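Local coordinates for protein pinoresinol-lariciresinol reductase (Thuja plicata, PDB 1QYD) that catalyses the NADPH-dependent, enantioselective reduction of pinoresinol to lariciresinol and on to secoisolariciresinol in lignan biosynthesis, at residues Ser5-Val10 with Asn22-Leu27; Tyr163-Leu168 with Ser307-Tyr312. All blocks are in the same frame, centred on the assembly; numbering follows the deposited sequence.

Contact 1: residues Ser5-Val10 with Asn22-Leu27; sequences SRVLIV and NASISL
Val7 and Ile9 on strand 7-10 meet Ser24 on helix 17-26. These three buried residues make the whole contact, and it is small: 86 Å² is buried, counting both sides. No hydrogen bond crosses it.

The van der Waals contacts all converge on one serine side chain. The CG2 methyl of Val7 lies 3.1 Å from OG of Ser24. The same methyl is 4.0 Å from Ser24 CB. Val7 holds CG2 between its backbone N and its carbonyl carbon, and this branch does the touching. Ile9 reaches the same hydroxyl with the far end of its chain, CD1 standing 3.8 Å from Ser24 OG. Two methyls from alternate residues of one strand face thus close on a single oxygen. Thr31 of the neighbouring strand touches all three side chains, and Ile205 of helix 197-207 also packs on Ser24.

The polar bonds run within the helix end. Asn22 O accepts Ser26 N at 2.9 Å and Ser26 OG at 2.6 Å. The two donors come from opposite faces of its carbonyl plane, so this oxygen is gripped twice. Leu27, just past the helix, still gives its N to Ala23 O at 2.8 Å. On the strand side, backbone bonds tie Val7 to Pro30 and Tyr32, and Leu8 to Val79.

Ile9 also lies beside Gly12 of the glycine-rich loop, inferred to bind NADP(+). The pairing is that of the first beta-alpha-beta unit of a Rossmann fold, with its opening helix laid on the central parallel sheet.

Contact 2: residues Tyr163-Leu168 with Ser307-Tyr312; sequences YFAGSL and SYLERY
Leu309 and Tyr312 press on Ala165 and Gly166, joining the end of helix 305-309 and the C-terminal tail to the chain around Ala165 and Gly166. This contact belongs to the C-terminal half of the NmrA-type reductase fold, away from the annotated cofactor and substrate sites. Together the segments bury 211 Å².

The tight part is at the backbone of Ala165 and Gly166. Leu309 CD2 sits 3.2 Å from Ala165 O and 4.5 Å from Ala165 CB. Its CG stands anti to the carbonyl carbon (chi1 -77°), and the extended chain (chi2 163°) carries CD2 out to Ala165 O. Ile235 and Leu239 of helix 229-241 pack against the same leucine, and Val232 of that helix touches Ala165.

Beside it the phenol end of Tyr312 reaches Gly166. Both CZ and OH of Tyr312 are 3.3 Å from Gly166 CA, and the ring meets it obliquely. A CB at Gly166 would collide with this hydroxyl. The OH is also hydrogen-bonded to Met175 O, which holds the far end of the ring. With an alanine at Tyr312, Met175 O is likely to lose this hydrogen-bond partner, and a gap would probably open beside Gly166.

The looser side faces solvent. Arg311 is exposed and lies back along its own segment, where its NE lies 4.2 Å above one face of the Tyr308 ring, toward the rim. Tyr308 CE2 in turn meets the edge of the Tyr312 ring in plane.

Within 163-168, Ser167 OG gives a 3.0 Å hydrogen bond to Tyr163 O, approaching from above the carbonyl plane, 46° out of it.

Contact 1 closes before contact 2 opens along the chain. Their centres are about 27 Å apart, and their nearest atoms about 14 Å. They share no helix or strand. Contact 1 sits at the N-terminal end, where the cofactor is inferred to bind and strand 7-10 is the middle strand of the parallel sheet. Contact 2 joins the chain just after helix 161-164 to the end of helix 305-309 and the tail behind it. Helix 197-207, which packs on contact 1, lies between. Contact 1 thus belongs to the Rossmann-type nucleotide-binding part, while contact 2 closes the C-terminal part. Both are buried within one subunit, and the other chain of the dimer touches neither.

Contact 1: residues Ser5-Val10 with Asn22-Leu27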
ATOM      1  N   SER A   5      30.423 -16.121 -10.827  1.00 32.04           N
ATOM      2  CA  SER A   5      29.349 -16.334  -9.870  1.00 26.01           C
ATOM      3  C   SER A   5      28.121 -16.161 -10.723  1.00 24.81           C
ATOM      4  O   SER A   5      28.186 -15.548 -11.787  1.00 29.76           O
ATOM      5  CB  SER A   5      29.312 -15.291  -8.781  1.00 26.28           C
ATOM      6  OG  SER A   5      30.636 -15.022  -8.358  1.00 31.76           O
ATOM      7  N   ARG A   6      26.974 -16.681 -10.314  1.00 20.80           N
ATOM      8  CA  ARG A   6      25.839 -16.590 -11.190  1.00 16.48           C
ATOM      9  C   ARG A   6      24.772 -15.717 -10.604  1.00 15.28           C
ATOM     10  O   ARG A   6      24.184 -16.008  -9.561  1.00 10.92           O
ATOM     11  CB  ARG A   6      25.348 -17.996 -11.453  1.00 25.47           C
ATOM     12  CG  ARG A   6      26.316 -18.736 -12.367  1.00 29.97           C
ATOM     13  CD  ARG A   6      25.844 -20.128 -12.697  1.00 36.38           C
ATOM     14  NE  ARG A   6      26.662 -20.696 -13.751  1.00 44.93           N
ATOM     15  CZ  ARG A   6      26.446 -21.924 -14.236  1.00 53.18           C
ATOM     16  NH1 ARG A   6      25.455 -22.695 -13.755  1.00 54.17           N
ATOM     17  NH2 ARG A   6      27.209 -22.368 -15.248  1.00 52.89           N
ATOM     18  N   VAL A   7      24.552 -14.591 -11.295  1.00 15.18           N
ATOM     19  CA  VAL A   7      23.628 -13.648 -10.704  1.00 16.56           C
ATOM     20  C   VAL A   7      22.356 -13.545 -11.481  1.00 15.52           C
ATOM     21  O   VAL A   7      22.285 -13.670 -12.696  1.00 22.21           O
ATOM     22  CB  VAL A   7      24.297 -12.217 -10.514  1.00 12.21           C
ATOM     23  CG1 VAL A   7      25.754 -12.405 -10.046  1.00  7.44           C
ATOM     24  CG2 VAL A   7      24.264 -11.397 -11.784  1.00 18.82           C
ATOM     25  N   LEU A   8      21.320 -13.397 -10.687  1.00 17.18           N
ATOM     26  CA  LEU A   8      19.990 -13.253 -11.219  1.00 15.47           C
ATOM     27  C   LEU A   8      19.551 -11.874 -10.773  1.00 15.04           C
ATOM     28  O   LEU A   8      19.543 -11.611  -9.568  1.00 14.06           O
ATOM     29  CB  LEU A   8      19.085 -14.328 -10.633  1.00 10.28           C
ATOM     30  CG  LEU A   8      17.606 -14.364 -11.027  1.00 15.37           C
ATOM     31  CD1 LEU A   8      17.423 -14.383 -12.539  1.00 17.14           C
ATOM     32  CD2 LEU A   8      16.998 -15.655 -10.522  1.00 18.61           C
ATOM     33  N   ILE A   9      19.247 -10.988 -11.734  1.00  9.78           N
ATOM     34  CA  ILE A   9      18.707  -9.705 -11.361  1.00 11.10           C
ATOM     35  C   ILE A   9      17.273  -9.655 -11.808  1.00 11.27           C
ATOM     36  O   ILE A   9      16.879  -9.904 -12.944  1.00 19.88           O
ATOM     37  CB  ILE A   9      19.495  -8.546 -11.993  1.00 14.34           C
ATOM     38  CG1 ILE A   9      20.958  -8.703 -11.660  1.00 11.00           C
ATOM     39  CG2 ILE A   9      19.090  -7.201 -11.354  1.00 14.61           C
ATOM     40  CD1 ILE A   9      21.855  -8.346 -12.807  1.00 12.17           C
ATOM     41  N   VAL A  10      16.500  -9.379 -10.787  1.00  6.31           N
ATOM     42  CA  VAL A  10      15.080  -9.238 -10.911  1.00  3.69           C
ATOM     43  C   VAL A  10      14.883  -7.763 -10.580  1.00  6.47           C
ATOM     44  O   VAL A  10      15.561  -7.243  -9.710  1.00  9.33           O
ATOM     45  CB  VAL A  10      14.506 -10.319  -9.938  1.00  4.14           C
ATOM     46  CG1 VAL A  10      15.317 -10.544  -8.668  1.00  2.00           C
ATOM     47  CG2 VAL A  10      13.123  -9.866  -9.582  1.00  8.68           C
ATOM     48  N   ASN A  22      24.679  -3.829 -15.733  1.00 18.50           N
ATOM     49  CA  ASN A  22      25.908  -3.731 -16.503  1.00 24.90           C
ATOM     50  C   ASN A  22      27.140  -3.939 -15.637  1.00 21.03           C
ATOM     51  O   ASN A  22      28.190  -4.321 -16.141  1.00 17.97           O
ATOM     52  CB  ASN A  22      26.037  -2.379 -17.216  1.00 35.04           C
ATOM     53  CG  ASN A  22      26.809  -2.555 -18.547  1.00 45.33           C
ATOM     54  OD1 ASN A  22      27.973  -2.988 -18.616  1.00 47.34           O
ATOM     55  ND2 ASN A  22      26.158  -2.239 -19.669  1.00 47.78           N
ATOM     56  N   ALA A  23      27.041  -3.752 -14.325  1.00 17.33           N
ATOM     57  CA  ALA A  23      28.161  -4.018 -13.434  1.00 16.97           C
ATOM     58  C   ALA A  23      28.512  -5.501 -13.436  1.00 20.20           C
ATOM     59  O   ALA A  23      29.677  -5.848 -13.599  1.00 23.95           O
ATOM     60  CB  ALA A  23      27.815  -3.606 -12.009  1.00 16.41           C
ATOM     61  N   SER A  24      27.497  -6.371 -13.290  1.00 16.34           N
ATOM     62  CA  SER A  24      27.606  -7.814 -13.367  1.00  7.72           C
ATOM     63  C   SER A  24      28.397  -8.272 -14.573  1.00 13.51           C
ATOM     64  O   SER A  24      29.467  -8.882 -14.497  1.00 15.86           O
ATOM     65  CB  SER A  24      26.241  -8.391 -13.454  1.00 12.06           C
ATOM     66  OG  SER A  24      25.602  -8.666 -12.232  1.00 20.31           O
ATOM     67  N   ILE A  25      27.853  -7.874 -15.730  1.00 18.47           N
ATOM     68  CA  ILE A  25      28.425  -8.228 -17.011  1.00 17.09           C
ATOM     69  C   ILE A  25      29.849  -7.685 -17.028  1.00 17.04           C
ATOM     70  O   ILE A  25      30.751  -8.514 -16.986  1.00 22.19           O
ATOM     71  CB  ILE A  25      27.437  -7.669 -18.101  1.00 14.00           C
ATOM     72  CG1 ILE A  25      26.052  -8.311 -17.924  1.00 12.00           C
ATOM     73  CG2 ILE A  25      27.865  -8.067 -19.498  1.00 10.51           C
ATOM     74  CD1 ILE A  25      24.946  -7.894 -18.934  1.00 14.29           C
ATOM     75  N   SER A  26      30.143  -6.390 -16.891  1.00 23.60           N
ATOM     76  CA  SER A  26      31.531  -5.895 -16.902  1.00 26.70           C
ATOM     77  C   SER A  26      32.508  -6.352 -15.806  1.00 28.41           C
ATOM     78  O   SER A  26      33.716  -6.206 -15.999  1.00 30.53           O
ATOM     79  CB  SER A  26      31.534  -4.344 -16.924  1.00 25.01           C
ATOM     80  OG  SER A  26      30.732  -3.741 -15.926  1.00 23.41           O
ATOM     81  N   LEU A  27      32.067  -6.898 -14.655  1.00 26.68           N
ATOM     82  CA  LEU A  27      32.978  -7.411 -13.635  1.00 22.68           C
ATOM     83  C   LEU A  27      33.030  -8.927 -13.666  1.00 23.23           C
ATOM     84  O   LEU A  27      33.298  -9.558 -12.646  1.00 24.08           O
ATOM     85  CB  LEU A  27      32.558  -6.991 -12.233  1.00 19.28           C
ATOM     86  CG  LEU A  27      32.778  -5.563 -11.851  1.00 17.03           C
ATOM     87  CD1 LEU A  27      32.157  -5.313 -10.496  1.00  6.10           C
ATOM     88  CD2 LEU A  27      34.268  -5.268 -11.889  1.00 14.86           C
TER

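Contact 2: residues Tyr163-Leu168 with Ser307-Tyr312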
ATOM      1  N   TYR A 163      19.742  12.275  -8.980  1.00 13.44           N
ATOM      2  CA  TYR A 163      18.404  12.387  -8.439  1.00 12.53           C
ATOM      3  C   TYR A 163      18.389  13.529  -7.443  1.00 18.23           C
ATOM      4  O   TYR A 163      17.346  14.149  -7.244  1.00 18.97           O
ATOM      5  CB  TYR A 163      18.012  11.118  -7.717  1.00 12.52           C
ATOM      6  CG  TYR A 163      16.892  10.389  -8.409  1.00 16.74           C
ATOM      7  CD1 TYR A 163      15.598  10.898  -8.381  1.00 23.72           C
ATOM      8  CD2 TYR A 163      17.173   9.219  -9.108  1.00 24.12           C
ATOM      9  CE1 TYR A 163      14.583  10.234  -9.067  1.00 32.89           C
ATOM     10  CE2 TYR A 163      16.168   8.540  -9.797  1.00 27.62           C
ATOM     11  CZ  TYR A 163      14.888   9.063  -9.764  1.00 32.29           C
ATOM     12  OH  TYR A 163      13.899   8.405 -10.430  1.00 32.81           O
ATOM     13  N   PHE A 164      19.526  13.789  -6.778  1.00 18.11           N
ATOM     14  CA  PHE A 164      19.586  14.863  -5.804  1.00 21.81           C
ATOM     15  C   PHE A 164      20.607  15.928  -6.170  1.00 21.58           C
ATOM     16  O   PHE A 164      20.415  17.071  -5.794  1.00 19.96           O
ATOM     17  CB  PHE A 164      19.861  14.263  -4.377  1.00 18.56           C
ATOM     18  CG  PHE A 164      18.622  13.547  -3.828  1.00 16.61           C
ATOM     19  CD1 PHE A 164      18.522  12.144  -3.890  1.00 19.22           C
ATOM     20  CD2 PHE A 164      17.532  14.287  -3.365  1.00 11.60           C
ATOM     21  CE1 PHE A 164      17.343  11.497  -3.510  1.00  5.45           C
ATOM     22  CE2 PHE A 164      16.358  13.641  -2.990  1.00  9.53           C
ATOM     23  CZ  PHE A 164      16.266  12.250  -3.068  1.00  8.54           C
ATOM     24  N   ALA A 165      21.681  15.643  -6.896  1.00 21.60           N
ATOM     25  CA  ALA A 165      22.638  16.672  -7.315  1.00 27.66           C
ATOM     26  C   ALA A 165      22.364  17.248  -8.692  1.00 30.68           C
ATOM     27  O   ALA A 165      22.979  18.208  -9.171  1.00 31.23           O
ATOM     28  CB  ALA A 165      24.046  16.143  -7.386  1.00 25.09           C
ATOM     29  N   GLY A 166      21.463  16.534  -9.371  1.00 34.36           N
ATOM     30  CA  GLY A 166      20.960  16.922 -10.673  1.00 27.57           C
ATOM     31  C   GLY A 166      20.062  18.093 -10.422  1.00 22.44           C
ATOM     32  O   GLY A 166      20.378  19.201 -10.810  1.00 20.15           O
ATOM     33  N   SER A 167      19.023  17.799  -9.648  1.00 17.81           N
ATOM     34  CA  SER A 167      18.056  18.760  -9.177  1.00 22.60           C
ATOM     35  C   SER A 167      18.609  19.799  -8.196  1.00 24.63           C
ATOM     36  O   SER A 167      18.014  20.873  -8.073  1.00 26.81           O
ATOM     37  CB  SER A 167      16.932  18.011  -8.508  1.00 19.43           C
ATOM     38  OG  SER A 167      17.533  17.151  -7.541  1.00 27.78           O
ATOM     39  N   LEU A 168      19.737  19.461  -7.527  1.00 24.29           N
ATOM     40  CA  LEU A 168      20.384  20.160  -6.399  1.00 24.23           C
ATOM     41  C   LEU A 168      19.542  20.055  -5.115  1.00 22.48           C
ATOM     42  O   LEU A 168      19.834  20.657  -4.085  1.00 27.44           O
ATOM     43  CB  LEU A 168      20.649  21.638  -6.759  1.00 17.86           C
ATOM     44  CG  LEU A 168      22.082  22.183  -6.761  1.00 15.97           C
ATOM     45  CD1 LEU A 168      23.064  21.176  -7.276  1.00  7.25           C
ATOM     46  CD2 LEU A 168      22.125  23.427  -7.640  1.00 11.46           C
ATOM     47  N   SER A 307      33.266  15.873 -10.378  1.00 13.31           N
ATOM     48  CA  SER A 307      33.303  15.170 -11.641  1.00 17.09           C
ATOM     49  C   SER A 307      31.932  14.732 -12.172  1.00 12.34           C
ATOM     50  O   SER A 307      31.727  14.683 -13.388  1.00 12.70           O
ATOM     51  CB  SER A 307      34.261  14.026 -11.419  1.00 16.58           C
ATOM     52  OG  SER A 307      35.495  14.589 -10.965  1.00 20.86           O
ATOM     53  N   TYR A 308      30.970  14.448 -11.285  1.00 10.05           N
ATOM     54  CA  TYR A 308      29.594  14.167 -11.673  1.00  8.31           C
ATOM     55  C   TYR A 308      28.902  15.452 -12.141  1.00  8.51           C
ATOM     56  O   TYR A 308      28.250  15.448 -13.188  1.00  6.33           O
ATOM     57  CB  TYR A 308      28.813  13.582 -10.503  1.00  8.95           C
ATOM     58  CG  TYR A 308      27.467  12.983 -10.912  1.00 14.25           C
ATOM     59  CD1 TYR A 308      27.417  11.644 -11.262  1.00  7.57           C
ATOM     60  CD2 TYR A 308      26.288  13.741 -10.959  1.00 22.21           C
ATOM     61  CE1 TYR A 308      26.229  11.052 -11.661  1.00 11.73           C
ATOM     62  CE2 TYR A 308      25.079  13.144 -11.357  1.00 23.43           C
ATOM     63  CZ  TYR A 308      25.068  11.796 -11.707  1.00 21.00           C
ATOM     64  OH  TYR A 308      23.904  11.166 -12.109  1.00 27.63           O
ATOM     65  N   LEU A 309      29.009  16.583 -11.412  1.00 12.85           N
ATOM     66  CA  LEU A 309      28.428  17.839 -11.875  1.00 14.98           C
ATOM     67  C   LEU A 309      29.161  18.444 -13.087  1.00 14.28           C
ATOM     68  O   LEU A 309      28.539  19.119 -13.905  1.00 12.80           O
ATOM     69  CB  LEU A 309      28.356  18.803 -10.657  1.00  9.29           C
ATOM     70  CG  LEU A 309      27.185  18.500  -9.684  1.00  9.64           C
ATOM     71  CD1 LEU A 309      27.416  19.163  -8.357  1.00 14.66           C
ATOM     72  CD2 LEU A 309      25.876  19.074 -10.209  1.00  8.07           C
ATOM     73  N   GLU A 310      30.435  18.078 -13.307  1.00 17.49           N
ATOM     74  CA  GLU A 310      31.289  18.488 -14.426  1.00 21.57           C
ATOM     75  C   GLU A 310      30.787  17.930 -15.762  1.00 20.36           C
ATOM     76  O   GLU A 310      31.539  17.779 -16.729  1.00 26.21           O
ATOM     77  CB  GLU A 310      32.737  18.010 -14.109  1.00 27.50           C
ATOM     78  CG  GLU A 310      33.999  18.403 -14.900  1.00 37.76           C
ATOM     79  CD  GLU A 310      35.342  17.995 -14.240  1.00 44.89           C
ATOM     80  OE1 GLU A 310      35.956  18.844 -13.588  1.00 45.10           O
ATOM     81  OE2 GLU A 310      35.794  16.847 -14.372  1.00 40.46           O
ATOM     82  N   ARG A 311      29.498  17.611 -15.825  1.00 15.16           N
ATOM     83  CA  ARG A 311      28.850  17.151 -17.035  1.00 19.32           C
ATOM     84  C   ARG A 311      27.405  17.594 -17.029  1.00 14.19           C
ATOM     85  O   ARG A 311      26.707  17.437 -18.019  1.00 15.40           O
ATOM     86  CB  ARG A 311      28.829  15.618 -17.186  1.00 23.40           C
ATOM     87  CG  ARG A 311      28.047  14.823 -16.138  1.00 23.30           C
ATOM     88  CD  ARG A 311      27.843  13.351 -16.560  1.00 32.66           C
ATOM     89  NE  ARG A 311      27.697  12.427 -15.428  1.00 27.70           N
ATOM     90  CZ  ARG A 311      28.734  11.676 -15.050  1.00 27.14           C
ATOM     91  NH1 ARG A 311      29.914  11.734 -15.669  1.00 26.43           N
ATOM     92  NH2 ARG A 311      28.604  10.848 -14.029  1.00 33.12           N
ATOM     93  N   TYR A 312      26.897  18.073 -15.905  1.00 13.38           N
ATOM     94  CA  TYR A 312      25.554  18.593 -15.888  1.00 12.93           C
ATOM     95  C   TYR A 312      25.571  19.991 -16.491  1.00 17.60           C
ATOM     96  O   TYR A 312      24.522  20.565 -16.811  1.00 23.01           O
ATOM     97  CB  TYR A 312      25.070  18.617 -14.467  1.00 11.01           C
ATOM     98  CG  TYR A 312      23.918  17.665 -14.236  1.00  2.00           C
ATOM     99  CD1 TYR A 312      22.654  18.013 -14.679  1.00  3.91           C
ATOM    100  CD2 TYR A 312      24.125  16.474 -13.545  1.00  7.73           C
ATOM    101  CE1 TYR A 312      21.572  17.173 -14.418  1.00 13.33           C
ATOM    102  CE2 TYR A 312      23.051  15.616 -13.286  1.00  8.36           C
ATOM    103  CZ  TYR A 312      21.770  15.972 -13.720  1.00 17.61           C
ATOM    104  OH  TYR A 312      20.679  15.149 -13.433  1.00 21.56           O
TER